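Local coordinates for kelch domain-containing protein (Colletotrichum graminicola M1.001, PDB 5C86) that probably oxidises alcohols as a copper-dependent oxidase of the galactose oxidase and glyoxal oxidase family, here in its apo form, at residues 8-13 and 345-350; 66-71 and 108-113; 132-137 and 179-184. One frame throughout, in Å; residues are numbered along the deposited sequence.

Interaction 1 (8-13 and 345-350); sequences PMVKFP and TIWSGG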
ATOM      1  N   PRO A   8       7.920  18.057 -11.361  1.00 24.14           N
ATOM      2  CA  PRO A   8       7.474  18.043 -12.750  1.00 27.37           C
ATOM      3  C   PRO A   8       6.737  16.777 -13.130  1.00 26.11           C
ATOM      4  O   PRO A   8       6.896  15.700 -12.487  1.00 22.76           O
ATOM      5  CB  PRO A   8       8.812  18.087 -13.521  1.00 29.85           C
ATOM      6  CG  PRO A   8       9.820  17.527 -12.558  1.00 30.15           C
ATOM      7  CD  PRO A   8       9.378  18.123 -11.247  1.00 26.76           C
ATOM      8  N   MET A   9       5.911  16.864 -14.184  0.50 26.51           N
ATOM      9  CA  MET A   9       5.173  15.710 -14.663  0.50 27.01           C
ATOM     10  C   MET A   9       6.157  14.696 -15.231  0.50 26.65           C
ATOM     11  O   MET A   9       7.065  15.064 -15.981  0.50 28.23           O
ATOM     12  CB  MET A   9       4.117  16.061 -15.750  0.50 31.87           C
ATOM     13  CG  MET A   9       2.897  16.911 -15.339  0.50 33.99           C
ATOM     14  SD  MET A   9       1.452  16.199 -14.485  0.50 43.77           S
ATOM     15  CE  MET A   9       1.754  14.488 -14.528  0.50 32.46           C
ATOM     16  N   VAL A  10       5.943  13.432 -14.867  1.00 23.52           N
ATOM     17  CA  VAL A  10       6.710  12.270 -15.214  1.00 26.39           C
ATOM     18  C   VAL A  10       5.768  11.471 -16.115  1.00 26.50           C
ATOM     19  O   VAL A  10       4.602  11.263 -15.771  1.00 30.32           O
ATOM     20  CB  VAL A  10       7.062  11.515 -13.922  1.00 31.52           C
ATOM     21  CG1 VAL A  10       7.469  10.057 -14.128  1.00 35.92           C
ATOM     22  CG2 VAL A  10       8.158  12.315 -13.214  1.00 34.96           C
ATOM     23  N   LYS A  11       6.263  10.990 -17.234  1.00 25.00           N
ATOM     24  CA  LYS A  11       5.402  10.295 -18.188  1.00 25.22           C
ATOM     25  C   LYS A  11       5.905   8.916 -18.476  1.00 24.02           C
ATOM     26  O   LYS A  11       7.051   8.697 -18.863  1.00 23.03           O
ATOM     27  CB  LYS A  11       5.360  11.118 -19.485  1.00 31.53           C
ATOM     28  CG  LYS A  11       3.954  11.291 -20.063  0.85 33.27           C
ATOM     29  CD  LYS A  11       4.008  11.409 -21.594  0.70 35.65           C
ATOM     30  CE  LYS A  11       4.931  12.539 -22.040  0.70 35.74           C
ATOM     31  NZ  LYS A  11       5.315  12.400 -23.478  0.70 34.49           N
ATOM     32  N   PHE A  12       5.087   7.909 -18.260  1.00 19.08           N
ATOM     33  CA  PHE A  12       5.469   6.600 -18.495  1.00 19.45           C
ATOM     34  C   PHE A  12       4.940   6.112 -19.884  1.00 19.56           C
ATOM     35  O   PHE A  12       3.904   6.557 -20.308  1.00 21.67           O
ATOM     36  CB  PHE A  12       4.870   5.636 -17.416  1.00 18.69           C
ATOM     37  CG  PHE A  12       5.607   5.693 -16.084  1.00 18.09           C
ATOM     38  CD1 PHE A  12       6.748   4.922 -15.845  1.00 17.73           C
ATOM     39  CD2 PHE A  12       5.083   6.456 -15.067  1.00 19.49           C
ATOM     40  CE1 PHE A  12       7.428   5.005 -14.636  1.00 19.74           C
ATOM     41  CE2 PHE A  12       5.748   6.526 -13.838  1.00 20.11           C
ATOM     42  CZ  PHE A  12       6.901   5.792 -13.632  1.00 19.00           C
ATOM     43  N   PRO A  13       5.570   5.097 -20.430  1.00 21.99           N
ATOM     44  CA  PRO A  13       5.078   4.563 -21.721  1.00 22.68           C
ATOM     45  C   PRO A  13       3.908   3.598 -21.498  1.00 22.08           C
ATOM     46  O   PRO A  13       3.367   3.084 -22.503  1.00 23.60           O
ATOM     47  CB  PRO A  13       6.282   3.801 -22.236  1.00 22.09           C
ATOM     48  CG  PRO A  13       6.943   3.260 -20.980  1.00 21.46           C
ATOM     49  CD  PRO A  13       6.811   4.409 -20.015  1.00 21.14           C
ATOM     50  N   THR A 345       8.969  11.910  -0.577  1.00 12.44           N
ATOM     51  CA  THR A 345       7.951  12.434  -1.461  1.00 12.40           C
ATOM     52  C   THR A 345       6.966  11.261  -1.751  1.00 11.74           C
ATOM     53  O   THR A 345       7.214  10.084  -1.430  1.00 12.40           O
ATOM     54  CB  THR A 345       8.547  12.930  -2.811  1.00 13.08           C
ATOM     55  OG1 THR A 345       9.034  11.801  -3.512  1.00 14.46           O
ATOM     56  CG2 THR A 345       9.586  13.998  -2.528  1.00 13.92           C
ATOM     57  N   ILE A 346       5.856  11.624  -2.406  1.00 12.10           N
ATOM     58  CA  ILE A 346       4.787  10.688  -2.696  1.00 11.47           C
ATOM     59  C   ILE A 346       4.442  10.713  -4.167  1.00 12.39           C
ATOM     60  O   ILE A 346       4.068  11.763  -4.698  1.00 13.59           O
ATOM     61  CB  ILE A 346       3.544  10.960  -1.906  1.00 11.22           C
ATOM     62  CG1 ILE A 346       3.849  11.092  -0.410  1.00 12.26           C
ATOM     63  CG2 ILE A 346       2.563   9.807  -2.115  1.00 11.64           C
ATOM     64  CD1 ILE A 346       2.663  11.295   0.520  1.00 11.02           C
ATOM     65  N   TRP A 347       4.636   9.610  -4.803  1.00 11.82           N
ATOM     66  CA  TRP A 347       4.081   9.416  -6.194  1.00 12.35           C
ATOM     67  C   TRP A 347       2.601   9.500  -6.208  1.00 12.74           C
ATOM     68  O   TRP A 347       1.916   8.962  -5.346  1.00 11.62           O
ATOM     69  CB  TRP A 347       4.497   8.073  -6.724  1.00 12.46           C
ATOM     70  CG  TRP A 347       3.679   7.589  -7.850  1.00 12.77           C
ATOM     71  CD1 TRP A 347       2.699   6.598  -7.762  1.00 12.66           C
ATOM     72  CD2 TRP A 347       3.774   7.957  -9.210  1.00 13.86           C
ATOM     73  NE1 TRP A 347       2.137   6.401  -9.015  1.00 14.47           N
ATOM     74  CE2 TRP A 347       2.809   7.208  -9.897  1.00 13.81           C
ATOM     75  CE3 TRP A 347       4.543   8.891  -9.906  1.00 15.10           C
ATOM     76  CZ2 TRP A 347       2.608   7.362 -11.299  1.00 15.46           C
ATOM     77  CZ3 TRP A 347       4.353   9.042 -11.301  1.00 14.03           C
ATOM     78  CH2 TRP A 347       3.388   8.293 -11.935  1.00 15.23           C
ATOM     79  N   SER A 348       2.058  10.231  -7.204  1.00 12.26           N
ATOM     80  CA  SER A 348       0.605  10.218  -7.552  1.00 13.77           C
ATOM     81  C   SER A 348       0.431  10.227  -9.089  1.00 13.95           C
ATOM     82  O   SER A 348       0.986  11.149  -9.737  1.00 14.85           O
ATOM     83  CB  SER A 348      -0.066  11.424  -6.976  1.00 15.13           C
ATOM     84  OG  SER A 348      -1.389  11.561  -7.463  1.00 12.66           O
ATOM     85  N   GLY A 349      -0.227   9.189  -9.598  1.00 13.25           N
ATOM     86  CA  GLY A 349      -0.424   9.238 -11.042  1.00 13.22           C
ATOM     87  C   GLY A 349      -1.334   8.195 -11.504  1.00 15.29           C
ATOM     88  O   GLY A 349      -2.062   7.601 -10.772  1.00 13.78           O
ATOM     89  N   GLY A 350      -1.312   7.983 -12.815  1.00 15.06           N
ATOM     90  CA  GLY A 350      -2.217   6.978 -13.383  1.00 15.16           C
ATOM     91  C   GLY A 350      -3.654   7.431 -13.568  1.00 13.16           C
ATOM     92  O   GLY A 350      -4.000   8.600 -13.430  1.00 14.99           O
TER
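V10, on strand 5-11, and F12, just past its end, meet W347 on strand 346-350, two places away in the same antiparallel sheet. Strand 364-369 runs between the two and pairs with each, so 5-11 and 346-350 are parallel to one another, with the CA atoms of V10 and G349 8.8 Å apart. At that spacing side chains make the link, chiefly the large indole of W347. The central contact is an offset edge-to-face pair: an edge of F12 is turned to the face of the six-membered ring of W347, with planes at 84° and centroids 5.6 Å apart. CE2 of F12 does the touching, 3.5 Å from CH2 of W347 and 3.8 Å from its CZ3. W347 has CG opposite its own backbone N (chi1 161°), a setting that carries the benzo end of the indole toward strand 5-11. V10 joins less closely, its CG1 lying 4.3 Å from W347 CZ3. The indole N-H is spent elsewhere: NE1 bonds to T337 OG1, which helps fix the rotation of the ring. In the fold this is a propeller blade with one outer strand, 5-11, from the N-terminus and the other three from 336-369, the ring closure familiar in beta-propellers. V10 and F12 also press on Y52 of strand 47-52 in the following blade, and W347 touches P16 in a loop.

Interaction 2 (66-71 and 108-113); sequences NTQHDM and WTPLSN
W108 and M71 form a Met-aromatic contact between the outer edge of one propeller blade, strand 109-111, and the segment 66-71, which comprises the end of strand 63-66 in the blade before and the loop after it that leads into this blade. W108 meets both M71 and N66. M71 SD stands 3.9 Å from the centroid of its six-membered ring and CE 3.8 Å from the same point, each 14° off the normal, so thioether and methyl share a face as sulfur-aromatic and CH-pi contacts. The bend at the end of the methionine (chi3 -56°) lays CE across the ring, with SD toward CE3 and CZ3 and CE toward CE2. N66 comes up beside the start of the same side chain, its ND2 3.3 Å from W108 CB and its amide plane 13° from the ring plane. That ND2 also gives a weak hydrogen bond to M71 SD, tying the two partners of the indole together. The carbonyl O of W108 takes protons from two waters. One also donates to N66 OD1, which closes an Asx turn by accepting from Q68 N at 3.1 Å; the other accepts from T67 N. T109 and, beyond the proline, L111 pair through their backbones with V97 and T95. Between them, at P110, the contact reaches the surface, where Q68 NE2 lies 4.0 Å from P110 CD.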
ATOM      1  N   ASN A  66       7.094  -9.683 -17.942  1.00 20.03           N
ATOM      2  CA  ASN A  66       6.506 -10.902 -17.547  1.00 20.01           C
ATOM      3  C   ASN A  66       5.890 -11.544 -18.807  1.00 21.52           C
ATOM      4  O   ASN A  66       5.007 -10.969 -19.407  1.00 20.51           O
ATOM      5  CB  ASN A  66       5.385 -10.693 -16.487  1.00 18.88           C
ATOM      6  CG  ASN A  66       4.960 -11.982 -15.881  1.00 19.63           C
ATOM      7  OD1 ASN A  66       5.002 -13.048 -16.533  1.00 21.14           O
ATOM      8  ND2 ASN A  66       4.605 -11.987 -14.614  1.00 18.95           N
ATOM      9  N   THR A  67       6.455 -12.699 -19.189  1.00 23.12           N
ATOM     10  CA  THR A  67       6.063 -13.350 -20.465  1.00 24.75           C
ATOM     11  C   THR A  67       4.991 -14.381 -20.330  1.00 24.20           C
ATOM     12  O   THR A  67       4.580 -14.936 -21.379  1.00 26.41           O
ATOM     13  CB  THR A  67       7.332 -14.085 -21.089  1.00 22.95           C
ATOM     14  OG1 THR A  67       7.701 -15.259 -20.313  1.00 25.58           O
ATOM     15  CG2 THR A  67       8.405 -13.089 -21.310  1.00 24.88           C
ATOM     16  N   GLN A  68       4.552 -14.717 -19.122  1.00 23.36           N
ATOM     17  CA  GLN A  68       3.579 -15.759 -18.822  1.00 23.26           C
ATOM     18  C   GLN A  68       2.237 -15.334 -18.150  1.00 24.91           C
ATOM     19  O   GLN A  68       1.309 -16.117 -18.094  1.00 27.66           O
ATOM     20  CB  GLN A  68       4.192 -16.803 -17.909  1.00 25.88           C
ATOM     21  CG  GLN A  68       5.360 -17.566 -18.584  1.00 32.97           C
ATOM     22  CD  GLN A  68       5.934 -18.735 -17.767  1.00 35.63           C
ATOM     23  OE1 GLN A  68       5.224 -19.637 -17.277  1.00 37.93           O
ATOM     24  NE2 GLN A  68       7.252 -18.711 -17.595  1.00 34.10           N
ATOM     25  N   HIS A  69       2.216 -14.133 -17.547  1.00 22.21           N
ATOM     26  CA  HIS A  69       1.120 -13.670 -16.647  1.00 21.28           C
ATOM     27  C   HIS A  69       0.853 -12.255 -17.054  1.00 18.77           C
ATOM     28  O   HIS A  69       1.785 -11.417 -17.143  1.00 17.13           O
ATOM     29  CB  HIS A  69       1.652 -13.812 -15.211  1.00 18.30           C
ATOM     30  CG  HIS A  69       0.716 -13.466 -14.103  1.00 19.95           C
ATOM     31  ND1 HIS A  69       1.091 -13.707 -12.789  1.00 18.77           N
ATOM     32  CD2 HIS A  69      -0.530 -12.938 -14.057  1.00 18.15           C
ATOM     33  CE1 HIS A  69       0.126 -13.313 -11.979  1.00 17.99           C
ATOM     34  NE2 HIS A  69      -0.887 -12.908 -12.712  1.00 19.22           N
ATOM     35  N   ASP A  70      -0.436 -11.969 -17.374  1.00 17.24           N
ATOM     36  CA  ASP A  70      -0.929 -10.609 -17.527  1.00 17.55           C
ATOM     37  C   ASP A  70      -1.433 -10.177 -16.148  1.00 17.61           C
ATOM     38  O   ASP A  70      -2.424 -10.732 -15.632  1.00 17.29           O
ATOM     39  CB  ASP A  70      -2.159 -10.564 -18.494  1.00 16.78           C
ATOM     40  CG  ASP A  70      -2.561  -9.164 -18.830  1.00 22.07           C
ATOM     41  OD1 ASP A  70      -2.495  -8.294 -17.890  1.00 16.68           O
ATOM     42  OD2 ASP A  70      -2.954  -8.809 -19.957  1.00 18.51           O
ATOM     43  N   MET A  71      -0.617  -9.333 -15.517  1.00 16.16           N
ATOM     44  CA  MET A  71      -0.764  -8.998 -14.124  1.00 16.55           C
ATOM     45  C   MET A  71      -1.704  -7.802 -13.841  1.00 18.59           C
ATOM     46  O   MET A  71      -1.588  -7.137 -12.806  1.00 17.30           O
ATOM     47  CB  MET A  71       0.629  -8.728 -13.518  1.00 16.47           C
ATOM     48  CG  MET A  71       1.533  -9.929 -13.494  1.00 15.68           C
ATOM     49  SD  MET A  71       3.110  -9.665 -12.641  1.00 16.23           S
ATOM     50  CE  MET A  71       3.646  -8.330 -13.535  1.00 15.36           C
ATOM     51  N   TRP A 108      10.073 -11.622 -14.574  1.00 18.86           N
ATOM     52  CA  TRP A 108       9.225 -12.167 -13.527  1.00 19.63           C
ATOM     53  C   TRP A 108       9.244 -13.653 -13.709  1.00 21.70           C
ATOM     54  O   TRP A 108       9.192 -14.154 -14.872  1.00 26.13           O
ATOM     55  CB  TRP A 108       7.796 -11.658 -13.681  1.00 19.41           C
ATOM     56  CG  TRP A 108       7.652 -10.168 -13.345  1.00 17.19           C
ATOM     57  CD1 TRP A 108       8.049  -9.099 -14.033  1.00 19.33           C
ATOM     58  CD2 TRP A 108       7.048  -9.661 -12.116  1.00 16.37           C
ATOM     59  NE1 TRP A 108       7.736  -7.919 -13.335  1.00 18.71           N
ATOM     60  CE2 TRP A 108       7.118  -8.284 -12.173  1.00 16.84           C
ATOM     61  CE3 TRP A 108       6.472 -10.273 -11.032  1.00 16.49           C
ATOM     62  CZ2 TRP A 108       6.633  -7.466 -11.135  1.00 15.82           C
ATOM     63  CZ3 TRP A 108       5.980  -9.507 -10.058  1.00 17.65           C
ATOM     64  CH2 TRP A 108       6.070  -8.127 -10.108  1.00 15.83           C
ATOM     65  N   THR A 109       9.259 -14.401 -12.666  1.00 20.77           N
ATOM     66  CA  THR A 109       9.229 -15.864 -12.806  1.00 21.25           C
ATOM     67  C   THR A 109       8.016 -16.499 -12.149  1.00 24.05           C
ATOM     68  O   THR A 109       7.405 -15.938 -11.244  1.00 21.00           O
ATOM     69  CB  THR A 109      10.543 -16.414 -12.244  1.00 23.28           C
ATOM     70  OG1 THR A 109      10.602 -16.222 -10.807  1.00 22.76           O
ATOM     71  CG2 THR A 109      11.729 -15.787 -12.956  1.00 26.90           C
ATOM     72  N   PRO A 110       7.648 -17.740 -12.500  1.00 20.57           N
ATOM     73  CA  PRO A 110       6.474 -18.319 -11.960  1.00 18.93           C
ATOM     74  C   PRO A 110       6.643 -18.953 -10.645  1.00 20.06           C
ATOM     75  O   PRO A 110       7.677 -19.517 -10.320  1.00 22.11           O
ATOM     76  CB  PRO A 110       6.098 -19.431 -13.015  1.00 22.87           C
ATOM     77  CG  PRO A 110       7.406 -19.771 -13.569  1.00 25.23           C
ATOM     78  CD  PRO A 110       8.140 -18.480 -13.684  1.00 24.95           C
ATOM     79  N   LEU A 111       5.615 -18.855  -9.850  1.00 19.48           N
ATOM     80  CA  LEU A 111       5.385 -19.627  -8.682  1.00 18.12           C
ATOM     81  C   LEU A 111       4.201 -20.517  -8.886  1.00 18.07           C
ATOM     82  O   LEU A 111       3.611 -20.484  -9.958  1.00 19.90           O
ATOM     83  CB  LEU A 111       5.265 -18.719  -7.432  1.00 20.80           C
ATOM     84  CG  LEU A 111       6.508 -17.875  -7.055  1.00 20.82           C
ATOM     85  CD1 LEU A 111       6.225 -17.020  -5.812  1.00 19.00           C
ATOM     86  CD2 LEU A 111       7.699 -18.745  -6.734  1.00 21.02           C
ATOM     87  N   SER A 112       3.829 -21.279  -7.862  1.00 18.24           N
ATOM     88  CA  SER A 112       2.719 -22.225  -7.953  1.00 20.68           C
ATOM     89  C   SER A 112       1.440 -21.461  -8.258  1.00 24.34           C
ATOM     90  O   SER A 112       1.201 -20.398  -7.650  1.00 19.51           O
ATOM     91  CB  SER A 112       2.614 -22.981  -6.669  1.00 24.37           C
ATOM     92  OG  SER A 112       1.518 -23.917  -6.603  1.00 29.27           O
ATOM     93  N   ASN A 113       0.562 -22.018  -9.119  1.00 19.23           N
ATOM     94  CA  ASN A 113      -0.758 -21.467  -9.295  1.00 19.46           C
ATOM     95  C   ASN A 113      -1.527 -21.487  -7.990  1.00 17.11           C
ATOM     96  O   ASN A 113      -1.457 -22.342  -7.179  1.00 17.81           O
ATOM     97  CB  ASN A 113      -1.551 -22.381 -10.300  1.00 19.45           C
ATOM     98  CG  ASN A 113      -1.119 -22.263 -11.681  1.00 21.63           C
ATOM     99  OD1 ASN A 113      -0.368 -21.444 -12.140  1.00 20.80           O
ATOM    100  ND2 ASN A 113      -1.680 -23.193 -12.467  1.00 28.74           N
TER
HETATM  101  O   HOH W   1       6.431 -15.525 -15.477  1.00 27.49           O
HETATM  102  O   HOH W   2       8.792 -13.598 -17.576  1.00 24.07           O

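Interaction 3 (132-137 and 179-184); sequences FVIGGS and AWLWSW
L181 packs against F132 and I134, joining two neighbouring blades of the kelch propeller: strand 131-134 is second in its four-stranded sheet, whereas 181-183 is the first strand of the next. The two strands stay well apart, with 9.1 Å between the CA atoms of F132 and S183, and the space is bridged by side chains; the chains come closer at G135 and A179. L181 spans most of the gap. Its CB points at strand 131-134 without reaching it. With chi1 at -58°, CG stands opposite the carbonyl carbon and comes to 4.7 Å from I134 CG2. From there the two methyls fork. CD1 is the shared one, lying 4.2 Å from F132 CD2 and also 4.2 Å from I134 CG2, so it touches both residues at once. CD2 meets I134 alone, 4.1 Å from CG2. The side chain crosses both partners at about a right angle, and the methyl meets the phenyl ring obliquely. L181 also touches V189 and Q191 of its own blade and S122 and C124 of the other, and is buried between the two sheets. With I134 CG1 anti to the backbone N (chi1 -164°), CG2 lies between the backbone N and the carbonyl carbon, and it is this methyl that meets L181. The same methyl has A179 CB 4.6 Å away. From A179 the chain enters strand 181-183 through an inverse gamma turn centred on W180. Beyond the apolar patch the backbones are linked through one water, which donates to I134 O at 2.9 Å and accepts from A179 N at 3.0 Å.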
ATOM      1  N   PHE A 132      -1.446 -14.374   2.264  1.00 15.32           N
ATOM      2  CA  PHE A 132      -2.894 -14.717   2.398  1.00 14.67           C
ATOM      3  C   PHE A 132      -3.641 -13.962   1.337  1.00 16.93           C
ATOM      4  O   PHE A 132      -3.430 -12.719   1.187  1.00 14.91           O
ATOM      5  CB  PHE A 132      -3.392 -14.344   3.778  1.00 15.84           C
ATOM      6  CG  PHE A 132      -4.842 -14.499   4.016  1.00 15.60           C
ATOM      7  CD1 PHE A 132      -5.447 -15.758   4.015  1.00 16.97           C
ATOM      8  CD2 PHE A 132      -5.645 -13.371   4.196  1.00 17.10           C
ATOM      9  CE1 PHE A 132      -6.791 -15.887   4.370  1.00 16.24           C
ATOM     10  CE2 PHE A 132      -7.017 -13.510   4.478  1.00 18.21           C
ATOM     11  CZ  PHE A 132      -7.594 -14.770   4.565  1.00 17.33           C
ATOM     12  N   VAL A 133      -4.528 -14.661   0.619  1.00 14.51           N
ATOM     13  CA  VAL A 133      -5.434 -13.947  -0.326  1.00 14.14           C
ATOM     14  C   VAL A 133      -6.863 -14.345  -0.048  1.00 16.77           C
ATOM     15  O   VAL A 133      -7.137 -15.495   0.401  1.00 16.34           O
ATOM     16  CB  VAL A 133      -5.113 -14.194  -1.815  1.00 14.48           C
ATOM     17  CG1 VAL A 133      -3.674 -13.888  -2.180  1.00 15.35           C
ATOM     18  CG2 VAL A 133      -5.338 -15.646  -2.220  1.00 15.57           C
ATOM     19  N   ILE A 134      -7.779 -13.414  -0.329  1.00 14.42           N
ATOM     20  CA  ILE A 134      -9.169 -13.726  -0.212  1.00 14.60           C
ATOM     21  C   ILE A 134      -9.973 -12.835  -1.136  1.00 15.42           C
ATOM     22  O   ILE A 134      -9.601 -11.694  -1.428  1.00 14.87           O
ATOM     23  CB  ILE A 134      -9.655 -13.658   1.257  1.00 13.99           C
ATOM     24  CG1 ILE A 134     -11.033 -14.370   1.448  1.00 16.56           C
ATOM     25  CG2 ILE A 134      -9.705 -12.200   1.774  1.00 14.75           C
ATOM     26  CD1 ILE A 134     -11.398 -14.606   2.875  1.00 17.68           C
ATOM     27  N   GLY A 135     -11.110 -13.378  -1.568  1.00 14.14           N
ATOM     28  CA  GLY A 135     -11.938 -12.690  -2.556  1.00 14.06           C
ATOM     29  C   GLY A 135     -11.406 -12.552  -3.943  1.00 13.31           C
ATOM     30  O   GLY A 135     -10.471 -13.228  -4.379  1.00 15.27           O
ATOM     31  N   GLY A 136     -12.017 -11.647  -4.690  1.00 13.71           N
ATOM     32  CA  GLY A 136     -11.519 -11.244  -5.984  1.00 16.65           C
ATOM     33  C   GLY A 136     -12.364 -11.920  -7.081  1.00 16.50           C
ATOM     34  O   GLY A 136     -11.972 -12.992  -7.564  1.00 17.20           O
ATOM     35  N   SER A 137     -13.363 -11.196  -7.583  1.00 14.41           N
ATOM     36  CA  SER A 137     -14.227 -11.748  -8.652  1.00 16.13           C
ATOM     37  C   SER A 137     -14.204 -11.032  -9.965  1.00 15.17           C
ATOM     38  O   SER A 137     -15.115 -11.201 -10.833  1.00 16.07           O
ATOM     39  CB  SER A 137     -15.625 -11.984  -8.060  1.00 17.64           C
ATOM     40  OG  SER A 137     -16.249 -10.803  -7.601  1.00 17.71           O
ATOM     41  N   ALA A 179     -10.655  -6.306  -0.374  1.00 11.54           N
ATOM     42  CA  ALA A 179     -10.737  -6.291   1.085  1.00 10.55           C
ATOM     43  C   ALA A 179      -9.609  -5.463   1.731  1.00 11.05           C
ATOM     44  O   ALA A 179      -8.441  -5.434   1.219  1.00 12.04           O
ATOM     45  CB  ALA A 179     -10.705  -7.693   1.633  1.00 13.76           C
ATOM     46  N   TRP A 180      -9.952  -4.792   2.829  1.00 10.72           N
ATOM     47  CA  TRP A 180      -8.990  -3.971   3.583  1.00 10.87           C
ATOM     48  C   TRP A 180      -8.244  -4.932   4.569  1.00 12.17           C
ATOM     49  O   TRP A 180      -8.531  -4.944   5.733  1.00 13.00           O
ATOM     50  CB  TRP A 180      -9.691  -2.866   4.315  1.00 11.28           C
ATOM     51  CG  TRP A 180     -10.518  -1.928   3.540  1.00 10.91           C
ATOM     52  CD1 TRP A 180     -10.760  -1.914   2.195  1.00 11.20           C
ATOM     53  CD2 TRP A 180     -11.332  -0.927   4.087  1.00 10.99           C
ATOM     54  NE1 TRP A 180     -11.602  -0.900   1.856  1.00 11.03           N
ATOM     55  CE2 TRP A 180     -12.013  -0.275   3.020  1.00 11.59           C
ATOM     56  CE3 TRP A 180     -11.542  -0.460   5.388  1.00 11.33           C
ATOM     57  CZ2 TRP A 180     -12.858   0.828   3.238  1.00 11.30           C
ATOM     58  CZ3 TRP A 180     -12.375   0.616   5.585  1.00 11.48           C
ATOM     59  CH2 TRP A 180     -13.038   1.238   4.557  1.00 11.82           C
ATOM     60  N   LEU A 181      -7.312  -5.696   4.080  1.00 11.69           N
ATOM     61  CA  LEU A 181      -6.607  -6.708   4.885  1.00 12.09           C
ATOM     62  C   LEU A 181      -5.399  -6.124   5.628  1.00 12.41           C
ATOM     63  O   LEU A 181      -4.548  -5.399   5.054  1.00 12.75           O
ATOM     64  CB  LEU A 181      -6.111  -7.793   4.028  1.00 12.54           C
ATOM     65  CG  LEU A 181      -7.118  -8.582   3.155  1.00 13.21           C
ATOM     66  CD1 LEU A 181      -6.431  -9.704   2.418  1.00 14.09           C
ATOM     67  CD2 LEU A 181      -8.245  -9.104   4.014  1.00 13.97           C
ATOM     68  N   TRP A 182      -5.387  -6.372   6.928  1.00 10.14           N
ATOM     69  CA  TRP A 182      -4.280  -5.935   7.793  1.00 10.45           C
ATOM     70  C   TRP A 182      -3.760  -7.120   8.586  1.00 11.95           C
ATOM     71  O   TRP A 182      -4.466  -7.549   9.488  1.00 12.66           O
ATOM     72  CB  TRP A 182      -4.707  -4.749   8.681  1.00 11.62           C
ATOM     73  CG  TRP A 182      -4.908  -3.557   7.869  1.00 11.47           C
ATOM     74  CD1 TRP A 182      -6.077  -3.018   7.438  1.00 13.04           C
ATOM     75  CD2 TRP A 182      -3.865  -2.833   7.212  1.00 10.75           C
ATOM     76  NE1 TRP A 182      -5.830  -1.977   6.572  1.00 12.84           N
ATOM     77  CE2 TRP A 182      -4.485  -1.829   6.421  1.00 12.40           C
ATOM     78  CE3 TRP A 182      -2.497  -2.963   7.192  1.00 11.24           C
ATOM     79  CZ2 TRP A 182      -3.753  -1.005   5.598  1.00 12.41           C
ATOM     80  CZ3 TRP A 182      -1.768  -2.151   6.409  1.00 12.57           C
ATOM     81  CH2 TRP A 182      -2.406  -1.179   5.594  1.00 11.46           C
ATOM     82  N   SER A 183      -2.547  -7.537   8.290  1.00 11.61           N
ATOM     83  CA  SER A 183      -1.936  -8.606   9.066  1.00 12.64           C
ATOM     84  C   SER A 183      -1.618  -8.193  10.469  1.00 13.63           C
ATOM     85  O   SER A 183      -1.244  -7.021  10.758  1.00 11.62           O
ATOM     86  CB  SER A 183      -0.680  -9.059   8.412  1.00 13.03           C
ATOM     87  OG  SER A 183      -0.956  -9.606   7.144  1.00 13.40           O
ATOM     88  N   TRP A 184      -1.817  -9.137  11.398  1.00 12.20           N
ATOM     89  CA  TRP A 184      -1.652  -8.848  12.811  1.00 12.40           C
ATOM     90  C   TRP A 184      -1.011 -10.057  13.565  1.00 14.86           C
ATOM     91  O   TRP A 184      -0.407 -10.896  12.949  1.00 14.37           O
ATOM     92  CB  TRP A 184      -2.979  -8.335  13.392  1.00 14.25           C
ATOM     93  CG  TRP A 184      -2.965  -7.638  14.714  1.00 13.54           C
ATOM     94  CD1 TRP A 184      -3.739  -7.940  15.886  1.00 14.04           C
ATOM     95  CD2 TRP A 184      -2.170  -6.492  15.082  1.00 12.87           C
ATOM     96  NE1 TRP A 184      -3.474  -7.035  16.872  1.00 15.17           N
ATOM     97  CE2 TRP A 184      -2.527  -6.152  16.429  1.00 14.39           C
ATOM     98  CE3 TRP A 184      -1.256  -5.685  14.391  1.00 14.16           C
ATOM     99  CZ2 TRP A 184      -2.002  -5.054  17.045  1.00 14.40           C
ATOM    100  CZ3 TRP A 184      -0.721  -4.547  15.053  1.00 13.68           C
ATOM    101  CH2 TRP A 184      -1.080  -4.288  16.363  1.00 13.38           C
TER
HETATM  102  O   HOH W   3     -10.924  -9.074  -1.392  1.00 15.60           O

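All three contacts belong to one propeller. Interaction 1 ties the two ends of the ring within a single blade and brackets the others in sequence, whereas interactions 2 and 3 lie in series along the chain, one where a blade is entered and one between adjacent blades. None touches another: nearest atoms are about 9 Å apart between 2 and 3, 13 Å between 1 and 2, and 14 Å between 1 and 3. None reaches the residues that bind copper in another structure of this protein, the metal being absent here: the side chain of W347 is about 11 Å from that of H335, M71 about 10 Å from H423, and M71 and I134 each about 11 Å from Y120.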